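Local coordinates for protein putative peptidase (Parabacteroides merdae, PDB 4L8K) that probably cleaves peptide bonds as a serine peptidase of family S41, a member of the ClpP/crotonase clan, at residues S7-F12 with R39-V44; D97-T102 with K297-I302; N136-F141 with D205-L210; G180-K185 with Q195-Y200. All coordinates share one frame; numbering follows the deposited sequence.

Contact 1: residues S7-F12 with R39-V44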
# COMPACT_ATOMS: atom_id res chain seq x y z
N SER A 7 -1.78 -32.68 16.15
CA SER A 7 -0.65 -33.28 15.43
C SER A 7 -0.09 -32.42 14.27
O SER A 7 -0.85 -31.71 13.59
CB SER A 7 -1.05 -34.66 14.90
OG SER A 7 -1.69 -34.61 13.64
N PRO A 8 1.23 -32.54 13.98
CA PRO A 8 1.82 -31.76 12.89
C PRO A 8 1.18 -32.02 11.53
O PRO A 8 0.95 -31.08 10.76
CB PRO A 8 3.29 -32.19 12.91
CG PRO A 8 3.54 -32.53 14.33
CD PRO A 8 2.28 -33.28 14.71
N ARG A 9 0.84 -33.28 11.24
CA ARG A 9 0.25 -33.62 9.96
C ARG A 9 -1.17 -33.03 9.81
O ARG A 9 -1.51 -32.60 8.71
CB ARG A 9 0.30 -35.12 9.70
CG ARG A 9 1.74 -35.60 9.44
CD ARG A 9 1.85 -36.93 8.72
NE ARG A 9 1.09 -36.95 7.48
CZ ARG A 9 1.53 -36.50 6.30
NH1 ARG A 9 2.76 -36.02 6.19
NH2 ARG A 9 0.74 -36.53 5.24
N ASP A 10 -1.95 -32.92 10.91
CA ASP A 10 -3.29 -32.31 10.89
C ASP A 10 -3.21 -30.83 10.61
O ASP A 10 -4.04 -30.31 9.86
CB ASP A 10 -4.02 -32.55 12.23
CG ASP A 10 -4.48 -33.97 12.47
OD1 ASP A 10 -4.56 -34.75 11.48
OD2 ASP A 10 -4.79 -34.30 13.64
N ASN A 11 -2.19 -30.15 11.18
CA ASN A 11 -1.96 -28.72 10.96
C ASN A 11 -1.40 -28.48 9.57
O ASN A 11 -1.79 -27.52 8.92
CB ASN A 11 -1.07 -28.16 12.05
CG ASN A 11 -1.85 -28.06 13.33
OD1 ASN A 11 -2.65 -27.14 13.52
ND2 ASN A 11 -1.75 -29.07 14.17
N PHE A 12 -0.55 -29.39 9.07
CA PHE A 12 -0.07 -29.31 7.68
C PHE A 12 -1.27 -29.37 6.71
O PHE A 12 -1.42 -28.48 5.85
CB PHE A 12 0.94 -30.45 7.39
CG PHE A 12 1.06 -30.82 5.93
CD1 PHE A 12 1.53 -29.89 4.99
CD2 PHE A 12 0.69 -32.08 5.48
CE1 PHE A 12 1.59 -30.22 3.63
CE2 PHE A 12 0.79 -32.43 4.13
CZ PHE A 12 1.24 -31.49 3.21
N ARG A 39 5.41 -32.38 -2.08
CA ARG A 39 6.73 -32.17 -1.48
C ARG A 39 6.67 -32.09 0.05
O ARG A 39 7.39 -32.81 0.73
CB ARG A 39 7.39 -30.92 -2.06
CG ARG A 39 7.97 -31.16 -3.44
CD ARG A 39 8.81 -30.00 -3.95
NE ARG A 39 7.99 -28.84 -4.30
CZ ARG A 39 8.11 -27.64 -3.76
NH1 ARG A 39 9.03 -27.41 -2.83
NH2 ARG A 39 7.33 -26.65 -4.15
N TYR A 40 5.80 -31.22 0.58
CA TYR A 40 5.68 -31.00 2.03
C TYR A 40 5.03 -32.17 2.76
O TYR A 40 5.27 -32.35 3.95
CB TYR A 40 4.96 -29.67 2.32
CG TYR A 40 5.88 -28.49 2.06
CD1 TYR A 40 6.06 -28.00 0.76
CD2 TYR A 40 6.63 -27.93 3.08
CE1 TYR A 40 6.94 -26.94 0.51
CE2 TYR A 40 7.52 -26.89 2.83
CZ TYR A 40 7.66 -26.39 1.55
OH TYR A 40 8.51 -25.34 1.31
N ASN A 41 4.26 -33.00 2.04
CA ASN A 41 3.65 -34.22 2.57
C ASN A 41 4.74 -35.16 3.07
O ASN A 41 4.58 -35.79 4.12
CB ASN A 41 2.80 -34.89 1.48
CG ASN A 41 2.18 -36.19 1.89
OD1 ASN A 41 1.54 -36.31 2.93
ND2 ASN A 41 2.31 -37.20 1.05
N LEU A 42 5.89 -35.21 2.34
CA LEU A 42 7.05 -36.05 2.65
C LEU A 42 7.92 -35.46 3.74
O LEU A 42 8.71 -36.18 4.36
CB LEU A 42 7.91 -36.29 1.39
CG LEU A 42 7.23 -36.93 0.17
CD1 LEU A 42 8.08 -36.76 -1.08
CD2 LEU A 42 6.90 -38.39 0.40
N LEU A 43 7.78 -34.15 3.99
CA LEU A 43 8.60 -33.45 4.97
C LEU A 43 7.95 -33.37 6.37
O LEU A 43 8.67 -33.48 7.36
CB LEU A 43 8.95 -32.03 4.47
CG LEU A 43 9.82 -31.97 3.19
CD1 LEU A 43 9.89 -30.58 2.64
CD2 LEU A 43 11.21 -32.41 3.46
N VAL A 44 6.63 -33.19 6.44
CA VAL A 44 5.95 -33.08 7.73
C VAL A 44 5.78 -34.48 8.37
O VAL A 44 5.21 -35.38 7.76
CB VAL A 44 4.61 -32.32 7.62
CG1 VAL A 44 3.96 -32.16 8.99
CG2 VAL A 44 4.79 -30.96 6.94

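Contact 2: residues D97-T102 with K297-I302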
# COMPACT_ATOMS: atom_id res chain seq x y z
N ASP A 97 13.46 15.31 8.10
CA ASP A 97 13.64 16.34 9.15
C ASP A 97 14.21 17.63 8.57
O ASP A 97 13.90 18.70 9.08
CB ASP A 97 14.55 15.85 10.29
CG ASP A 97 13.96 14.74 11.16
OD1 ASP A 97 12.73 14.61 11.22
OD2 ASP A 97 14.75 13.99 11.78
N ASN A 98 15.01 17.56 7.48
CA ASN A 98 15.58 18.74 6.85
C ASN A 98 14.52 19.58 6.11
O ASN A 98 14.75 20.76 5.87
CB ASN A 98 16.70 18.36 5.89
CG ASN A 98 17.88 17.75 6.59
OD1 ASN A 98 18.07 17.94 7.78
ND2 ASN A 98 18.69 17.00 5.85
N TYR A 99 13.40 18.98 5.76
CA TYR A 99 12.28 19.61 5.07
C TYR A 99 11.20 20.01 6.05
O TYR A 99 10.69 21.14 5.98
CB TYR A 99 11.70 18.68 3.98
CG TYR A 99 12.71 18.37 2.89
CD1 TYR A 99 13.63 17.33 3.04
CD2 TYR A 99 12.79 19.14 1.73
CE1 TYR A 99 14.60 17.07 2.07
CE2 TYR A 99 13.73 18.87 0.74
CZ TYR A 99 14.64 17.84 0.92
OH TYR A 99 15.59 17.57 -0.04
N LEU A 100 10.83 19.12 6.97
CA LEU A 100 9.81 19.44 7.96
C LEU A 100 10.34 20.35 9.07
O LEU A 100 9.59 21.19 9.56
CB LEU A 100 9.18 18.15 8.56
CG LEU A 100 8.17 17.41 7.66
CD1 LEU A 100 7.79 16.07 8.24
CD2 LEU A 100 6.92 18.26 7.39
N GLY A 101 11.60 20.20 9.46
CA GLY A 101 12.19 20.95 10.55
C GLY A 101 11.48 20.71 11.88
O GLY A 101 10.98 19.60 12.14
N THR A 102 11.35 21.77 12.68
CA THR A 102 10.66 21.68 13.97
C THR A 102 9.38 22.53 13.98
O THR A 102 8.58 22.40 14.90
CB THR A 102 11.60 22.11 15.13
OG1 THR A 102 11.98 23.48 14.94
CG2 THR A 102 12.83 21.19 15.27
N LYS A 297 24.21 14.96 1.06
CA LYS A 297 23.93 16.40 0.99
C LYS A 297 22.71 16.75 1.86
O LYS A 297 22.30 17.90 1.88
CB LYS A 297 23.70 16.85 -0.45
CG LYS A 297 24.94 16.77 -1.34
CD LYS A 297 24.58 17.11 -2.77
CE LYS A 297 25.40 16.32 -3.75
NZ LYS A 297 24.75 16.23 -5.08
N GLY A 298 22.16 15.75 2.57
CA GLY A 298 20.96 15.84 3.41
C GLY A 298 19.70 16.08 2.61
O GLY A 298 18.72 16.64 3.13
N ARG A 299 19.71 15.66 1.32
CA ARG A 299 18.61 15.87 0.38
C ARG A 299 17.82 14.60 0.10
O ARG A 299 18.38 13.50 0.07
CB ARG A 299 19.15 16.39 -0.96
CG ARG A 299 19.60 17.84 -0.95
CD ARG A 299 20.50 18.11 -2.14
NE ARG A 299 19.89 17.75 -3.43
CZ ARG A 299 19.25 18.59 -4.23
NH1 ARG A 299 19.10 19.86 -3.89
NH2 ARG A 299 18.75 18.17 -5.38
N ASP A 300 16.51 14.78 -0.16
CA ASP A 300 15.63 13.68 -0.54
C ASP A 300 15.41 13.84 -2.04
O ASP A 300 14.72 14.78 -2.45
CB ASP A 300 14.30 13.74 0.28
CG ASP A 300 13.33 12.58 0.06
OD1 ASP A 300 13.14 12.17 -1.11
OD2 ASP A 300 12.71 12.13 1.05
N THR A 301 16.00 12.96 -2.84
CA THR A 301 15.90 12.99 -4.31
C THR A 301 14.44 13.05 -4.80
O THR A 301 14.15 13.79 -5.75
CB THR A 301 16.61 11.76 -4.91
OG1 THR A 301 17.83 11.55 -4.20
CG2 THR A 301 16.94 11.92 -6.40
N ILE A 302 13.54 12.31 -4.12
CA ILE A 302 12.13 12.23 -4.48
C ILE A 302 11.43 13.56 -4.17
O ILE A 302 10.75 14.08 -5.06
CB ILE A 302 11.44 10.99 -3.82
CG1 ILE A 302 12.27 9.71 -4.14
CG2 ILE A 302 10.00 10.86 -4.32
CD1 ILE A 302 11.82 8.39 -3.46

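Contact 3: residues N136-F141 with D205-L210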
# COMPACT_ATOMS: atom_id res chain seq x y z
N ASN A 136 -9.37 19.39 9.73
CA ASN A 136 -7.93 19.17 9.52
C ASN A 136 -7.55 19.41 8.05
O ASN A 136 -6.62 20.17 7.75
CB ASN A 136 -7.52 17.74 9.91
CG ASN A 136 -7.56 17.39 11.35
OD1 ASN A 136 -7.74 16.22 11.69
ND2 ASN A 136 -7.31 18.37 12.24
N LEU A 137 -8.31 18.75 7.14
CA LEU A 137 -8.10 18.87 5.70
C LEU A 137 -8.36 20.29 5.21
O LEU A 137 -7.52 20.82 4.48
CB LEU A 137 -8.96 17.85 4.92
CG LEU A 137 -8.49 16.40 5.01
CD1 LEU A 137 -9.64 15.42 4.71
CD2 LEU A 137 -7.24 16.13 4.14
N ASP A 138 -9.48 20.92 5.62
CA ASP A 138 -9.80 22.30 5.23
C ASP A 138 -8.72 23.29 5.65
O ASP A 138 -8.37 24.17 4.86
CB ASP A 138 -11.16 22.74 5.80
CG ASP A 138 -12.37 22.17 5.07
OD1 ASP A 138 -12.17 21.48 4.04
OD2 ASP A 138 -13.50 22.41 5.53
N TYR A 139 -8.17 23.13 6.87
CA TYR A 139 -7.12 24.00 7.41
C TYR A 139 -5.78 23.82 6.69
O TYR A 139 -5.09 24.82 6.43
CB TYR A 139 -6.95 23.79 8.92
CG TYR A 139 -7.93 24.63 9.71
CD1 TYR A 139 -7.80 26.02 9.75
CD2 TYR A 139 -9.00 24.05 10.37
CE1 TYR A 139 -8.73 26.81 10.43
CE2 TYR A 139 -9.93 24.83 11.07
CZ TYR A 139 -9.78 26.21 11.10
OH TYR A 139 -10.66 26.99 11.80
N MSE A 140 -5.44 22.57 6.33
CA MSE A 140 -4.21 22.26 5.61
C MSE A 140 -4.29 22.89 4.21
O MSE A 140 -3.36 23.58 3.80
CB MSE A 140 -3.97 20.72 5.59
CG MSE A 140 -2.76 20.26 4.76
SE MSE A 140 -3.25 20.04 2.87
CE MSE A 140 -4.47 18.45 3.05
N PHE A 141 -5.41 22.73 3.52
CA PHE A 141 -5.62 23.30 2.19
C PHE A 141 -5.60 24.83 2.25
O PHE A 141 -4.97 25.44 1.37
CB PHE A 141 -6.92 22.78 1.50
CG PHE A 141 -6.88 21.33 1.04
CD1 PHE A 141 -5.78 20.82 0.34
CD2 PHE A 141 -7.97 20.49 1.25
CE1 PHE A 141 -5.76 19.49 -0.10
CE2 PHE A 141 -7.94 19.16 0.81
CZ PHE A 141 -6.83 18.66 0.15
N ASP A 205 -17.92 17.79 -0.38
CA ASP A 205 -18.63 19.09 -0.38
C ASP A 205 -17.76 20.16 0.29
O ASP A 205 -18.07 21.35 0.23
CB ASP A 205 -20.01 19.00 0.33
CG ASP A 205 -19.98 18.44 1.76
OD1 ASP A 205 -19.19 17.50 2.02
OD2 ASP A 205 -20.79 18.90 2.58
N ARG A 206 -16.65 19.73 0.91
CA ARG A 206 -15.69 20.58 1.61
C ARG A 206 -14.60 21.09 0.64
O ARG A 206 -14.77 20.96 -0.58
CB ARG A 206 -15.08 19.80 2.79
CG ARG A 206 -16.08 19.13 3.73
CD ARG A 206 -16.81 20.11 4.63
NE ARG A 206 -15.89 20.81 5.52
CZ ARG A 206 -15.85 20.64 6.84
NH1 ARG A 206 -16.71 19.82 7.44
NH2 ARG A 206 -14.98 21.32 7.57
N THR A 207 -13.51 21.69 1.14
CA THR A 207 -12.44 22.24 0.29
C THR A 207 -11.78 21.14 -0.56
O THR A 207 -11.39 20.09 -0.04
CB THR A 207 -11.38 22.98 1.12
OG1 THR A 207 -12.05 23.97 1.90
CG2 THR A 207 -10.31 23.65 0.25
N ARG A 208 -11.71 21.38 -1.88
CA ARG A 208 -11.11 20.44 -2.82
C ARG A 208 -9.81 21.02 -3.40
O ARG A 208 -9.64 22.24 -3.44
CB ARG A 208 -12.12 20.06 -3.93
CG ARG A 208 -13.20 19.08 -3.41
CD ARG A 208 -14.22 18.70 -4.46
NE ARG A 208 -14.97 19.86 -4.95
CZ ARG A 208 -15.10 20.17 -6.23
NH1 ARG A 208 -14.53 19.42 -7.17
NH2 ARG A 208 -15.80 21.23 -6.59
N TRP A 209 -8.88 20.14 -3.80
CA TRP A 209 -7.61 20.57 -4.39
C TRP A 209 -7.55 20.07 -5.83
O TRP A 209 -7.42 18.86 -6.08
CB TRP A 209 -6.41 20.08 -3.56
CG TRP A 209 -5.09 20.61 -4.03
CD1 TRP A 209 -4.31 20.10 -5.03
CD2 TRP A 209 -4.37 21.74 -3.50
NE1 TRP A 209 -3.16 20.84 -5.17
CE2 TRP A 209 -3.17 21.85 -4.24
CE3 TRP A 209 -4.64 22.69 -2.50
CZ2 TRP A 209 -2.23 22.86 -3.99
CZ3 TRP A 209 -3.70 23.68 -2.25
CH2 TRP A 209 -2.50 23.74 -2.97
N LEU A 210 -7.67 21.00 -6.77
CA LEU A 210 -7.69 20.65 -8.19
C LEU A 210 -6.43 21.12 -8.90
O LEU A 210 -6.27 20.88 -10.09
CB LEU A 210 -8.97 21.20 -8.85
CG LEU A 210 -10.32 20.72 -8.24
CD1 LEU A 210 -11.49 21.30 -9.01
CD2 LEU A 210 -10.43 19.20 -8.20
O HOH W 1 -9.90 25.50 3.04

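Contact 4: residues G180-K185 with Q195-Y200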
# COMPACT_ATOMS: atom_id res chain seq x y z
N GLY A 180 -12.30 1.53 -9.36
CA GLY A 180 -11.84 0.20 -9.68
C GLY A 180 -12.90 -0.81 -9.35
O GLY A 180 -14.09 -0.48 -9.32
N TYR A 181 -12.46 -2.06 -9.13
CA TYR A 181 -13.33 -3.20 -8.88
C TYR A 181 -12.82 -4.08 -7.76
O TYR A 181 -11.62 -4.11 -7.49
CB TYR A 181 -13.45 -4.08 -10.16
CG TYR A 181 -13.96 -3.36 -11.39
CD1 TYR A 181 -13.08 -2.70 -12.24
CD2 TYR A 181 -15.30 -3.43 -11.77
CE1 TYR A 181 -13.54 -2.03 -13.38
CE2 TYR A 181 -15.77 -2.79 -12.92
CZ TYR A 181 -14.88 -2.08 -13.72
OH TYR A 181 -15.32 -1.47 -14.86
N THR A 182 -13.75 -4.85 -7.17
CA THR A 182 -13.43 -5.88 -6.17
C THR A 182 -14.03 -7.19 -6.64
O THR A 182 -15.05 -7.20 -7.33
CB THR A 182 -13.89 -5.50 -4.74
OG1 THR A 182 -15.30 -5.28 -4.72
CG2 THR A 182 -13.15 -4.26 -4.18
N GLN A 183 -13.38 -8.30 -6.31
CA GLN A 183 -13.82 -9.67 -6.56
C GLN A 183 -13.72 -10.41 -5.27
O GLN A 183 -12.87 -10.07 -4.47
CB GLN A 183 -12.93 -10.36 -7.60
CG GLN A 183 -13.09 -9.85 -9.00
CD GLN A 183 -12.36 -10.75 -9.95
OE1 GLN A 183 -11.16 -10.66 -10.13
NE2 GLN A 183 -13.09 -11.65 -10.60
N TYR A 184 -14.54 -11.43 -5.04
CA TYR A 184 -14.33 -12.19 -3.82
C TYR A 184 -14.40 -13.68 -4.15
O TYR A 184 -14.97 -14.07 -5.18
CB TYR A 184 -15.26 -11.76 -2.67
CG TYR A 184 -16.73 -12.09 -2.83
CD1 TYR A 184 -17.61 -11.17 -3.39
CD2 TYR A 184 -17.26 -13.26 -2.29
CE1 TYR A 184 -18.98 -11.43 -3.47
CE2 TYR A 184 -18.63 -13.54 -2.38
CZ TYR A 184 -19.48 -12.62 -2.97
OH TYR A 184 -20.82 -12.91 -3.08
N LYS A 185 -13.71 -14.50 -3.35
CA LYS A 185 -13.63 -15.94 -3.55
C LYS A 185 -15.04 -16.51 -3.42
O LYS A 185 -15.68 -16.34 -2.38
CB LYS A 185 -12.64 -16.57 -2.55
CG LYS A 185 -12.08 -17.89 -3.04
CD LYS A 185 -10.85 -17.69 -3.90
CE LYS A 185 -10.63 -18.81 -4.88
NZ LYS A 185 -10.48 -20.15 -4.22
N GLN A 195 -17.89 -11.96 -10.21
CA GLN A 195 -17.64 -10.98 -11.26
C GLN A 195 -17.15 -9.66 -10.65
O GLN A 195 -17.57 -9.33 -9.53
CB GLN A 195 -18.90 -10.76 -12.10
CG GLN A 195 -19.13 -11.87 -13.13
CD GLN A 195 -18.34 -11.65 -14.40
OE1 GLN A 195 -17.41 -12.40 -14.72
NE2 GLN A 195 -18.68 -10.61 -15.15
N PRO A 196 -16.22 -8.94 -11.32
CA PRO A 196 -15.72 -7.66 -10.75
C PRO A 196 -16.85 -6.70 -10.39
O PRO A 196 -17.74 -6.44 -11.19
CB PRO A 196 -14.85 -7.10 -11.87
CG PRO A 196 -14.42 -8.31 -12.66
CD PRO A 196 -15.61 -9.21 -12.64
N ASN A 197 -16.89 -6.28 -9.12
CA ASN A 197 -17.91 -5.36 -8.62
C ASN A 197 -17.37 -3.92 -8.66
O ASN A 197 -16.37 -3.63 -7.99
CB ASN A 197 -18.35 -5.76 -7.20
CG ASN A 197 -19.37 -4.79 -6.63
OD1 ASN A 197 -20.51 -4.72 -7.09
ND2 ASN A 197 -18.96 -3.96 -5.69
N PRO A 198 -18.02 -3.00 -9.41
CA PRO A 198 -17.52 -1.61 -9.48
C PRO A 198 -17.64 -0.85 -8.16
O PRO A 198 -18.65 -0.94 -7.46
CB PRO A 198 -18.39 -0.97 -10.57
CG PRO A 198 -19.63 -1.75 -10.57
CD PRO A 198 -19.22 -3.18 -10.26
N VAL A 199 -16.60 -0.09 -7.83
CA VAL A 199 -16.54 0.73 -6.63
C VAL A 199 -16.44 2.18 -7.12
O VAL A 199 -15.62 2.48 -7.99
CB VAL A 199 -15.38 0.31 -5.68
CG1 VAL A 199 -15.35 1.19 -4.43
CG2 VAL A 199 -15.48 -1.15 -5.29
N TYR A 200 -17.29 3.07 -6.59
CA TYR A 200 -17.30 4.48 -6.97
C TYR A 200 -16.94 5.38 -5.80
O TYR A 200 -17.15 5.00 -4.66
CB TYR A 200 -18.68 4.89 -7.51
CG TYR A 200 -19.12 4.12 -8.73
CD1 TYR A 200 -18.80 4.56 -10.00
CD2 TYR A 200 -19.84 2.93 -8.61
CE1 TYR A 200 -19.17 3.84 -11.13
CE2 TYR A 200 -20.22 2.20 -9.74
CZ TYR A 200 -19.88 2.66 -10.99
OH TYR A 200 -20.27 1.95 -12.10
O HOH W 2 -17.67 -9.05 -6.83

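Contact 1: residues S7-F12 with R39-V44
Arg9 reaches across to the C-terminal end of helix 33-43, and the polar part of the contact is carried by its guanidinium group. Arg9 NH1 donates twice, to Asn41 O at 2.8 Å and to Val44 O at 3.0 Å. Val44 O lies in the guanidinium plane, and NH1 meets Asn41 O on a lone pair. Arg9 NH2 donates to Asn41 OD1, modelled at 2.5 Å, too short for the exact length to be trusted. The chain of Arg9 bends at chi3 (54°), which brings the group over to these oxygens. Helix-end carbonyls carry partial negative charge, which the positive charge of this arginine from a neighbouring helix would probably suit. An alanine here is likely to leave Asn41 O and Val44 O without the donor they share.

The apolar part lies beside it. Val44 faces helix 8-22 and touches it with both methyls. Val44 CG1 packs 3.8 Å from Phe12 CB and also touches Pro8, while CG2 meets the Phe12 ring. The far end of that ring reaches the other helix, with Phe12 CE1 3.7 Å from Tyr40 CB. Tyr40 O sits over one ring face.

The two helix segments run nearly antiparallel, at 164°, with axes 10.8 Å apart. Helix 50-61 completes the cluster: Leu53 touches Pro8, and Met60 touches both Phe12 and Tyr40.

Contact 2: residues D97-T102 with K297-I302
Asn98 and Tyr99, in the last turn of helix 93-100, bind the short link between helices 292-296 and 301-311. That link opens with a Schellman motif at Gly298 and closes with Asp300 as the N-cap of the next helix. Asn98 ND2 donates to Gly298 O at 2.7 Å. The bond is fairly straight, lies in the amide plane and uses a lone pair of the carbonyl. Tyr99 OH accepts from Asp300 N at 2.9 Å, nearly in line at 173°. This backbone N and Arg299 CA both come to the edge of the ring. Tyr99 CE1 also touches Asp300 CB at 3.8 Å, with the ring almost perpendicular to the carboxylate.

Both side chains have CG beside the backbone N (chi1 -65° and -63°), which turns them together toward the link. Gly298 has positive phi, and a side chain there would run into Asn98 ND2.

The second shell fixes the polar ends. Tyr99 OH is also hydrogen-bonded to Glu304 on helix 301-311. Arg299 NE forms a salt bridge with Asp294. Asp300 OD2 forms a salt bridge with Arg155, which holds the carboxylate from the other end. The remaining oxygen caps the helix: Asp300 OD1 accepts a bond from Ile303 N and a weak one from Ile302 N at 3.0 Å.

Contact 3: residues N136-F141 with D205-L210
The Asp138 and Arg206 side chains meet nearly perpendicular, with the carboxylate and guanidinium planes 54° apart. The salt bridge is side-on, but both nitrogens grip one oxygen. Arg206 NE is 2.9 Å and Arg206 NH2 2.7 Å from Asp138 OD2, and both reach it from the same face of the carboxylate. Bends at chi2 (-74°) and chi3 (-63°) fold the arginine back to make this possible. The other oxygen, Asp138 OD1, accepts from Thr207 N at 3.2 Å, from above the carboxylate plane. It also forms a salt bridge with Arg171. A water bridges Asp138 O and Thr207 OG1.

Phe141, one turn further on, runs alongside Thr207 but the opposite way, with Phe141 CB 3.7 Å from Thr207 CG2. Its ring and the five-membered ring of Trp209 are nearly parallel but barely overlap. Phe141 CE1 rests on Trp209 CB and Phe141 CD1 on Trp209 CE3, both at 3.6 Å.

The contact lays the extended 205-210 loop, which leads into strand 213-217, along helix 134-143. Arg171, just after helix 162-169, also bonds Thr207 O. Leu137 and the selenomethionine Met140 pack on strand 110-115, and Leu137 also touches helix 162-169.

Contact 4: residues G180-K185 with Q195-Y200
Strands 177-182 and 197-201 form a long-looped beta hairpin at one edge of a small three-stranded sheet. Tyr181 and Pro198 form a non-hydrogen-bonded pair, flanked by the hydrogen-bonded pairs Gly180 with Val199 and Thr182 with Asn197. The Thr182 and Asn197 pair makes both bonds: Thr182 N to Asn197 O at 3.0 Å, and Asn197 N to Thr182 O at 2.7 Å, nearly straight at 176°. Val199 N donates to Gly180 O at 2.9 Å. Proline has no N-H, but Pro198 sits where none is needed for this pairing. Just beyond the last bridge, a water donates to both Thr182 O and Gln195 O.

Tyr181 lies obliquely across two prolines. Tyr181 CD2 is 3.7 Å from Pro196 CB, and Tyr181 CE2 is 4.0 Å from Pro198 CB. Its CG stands beside the backbone N (chi1 -57°), which lays the ring toward both. An alanine in its place would probably uncover the Pro196 and Pro198 rings and open a gap on this face of the sheet. Gln183 runs alongside Pro196, with Gln183 CG 3.8 Å from Pro196 CA, and its NE2 bonds Thr194 O.

On the other face Thr182 CG2 meets Val199 CG2 at 4.0 Å, the two side chains roughly perpendicular. A bound 2-methyl-2,4-pentanediol, probably from the crystallisation liquor, lies next to Val199.

Strand 177-182 is the middle strand of the sheet. Strand 270-271 pairs with its other edge through Tyr181 and Leu271, and Leu271 also touches Pro196.

In the fold
Contact 1 comes first along the chain and closes before the others open. It joins two N-terminal helices in the part related to the Tricorn protease C1 domain. Contact 2 spans most of the remaining chain, contact 3 is nested inside it, and contact 4 inside contact 3. Contacts 3 and 4 both lie in the S41 peptidase part, with centres about 29 Å apart. Contact 3 borders the seven-stranded mixed sheet, whereas contact 4 belongs to a separate three-stranded one. Contacts 1 and 3 lie on opposite sides of the chain's centre, about 55 Å apart between centres. Contact 2 joins helices that precede and follow all strands of the seven-stranded sheet, so it closes that part of the chain.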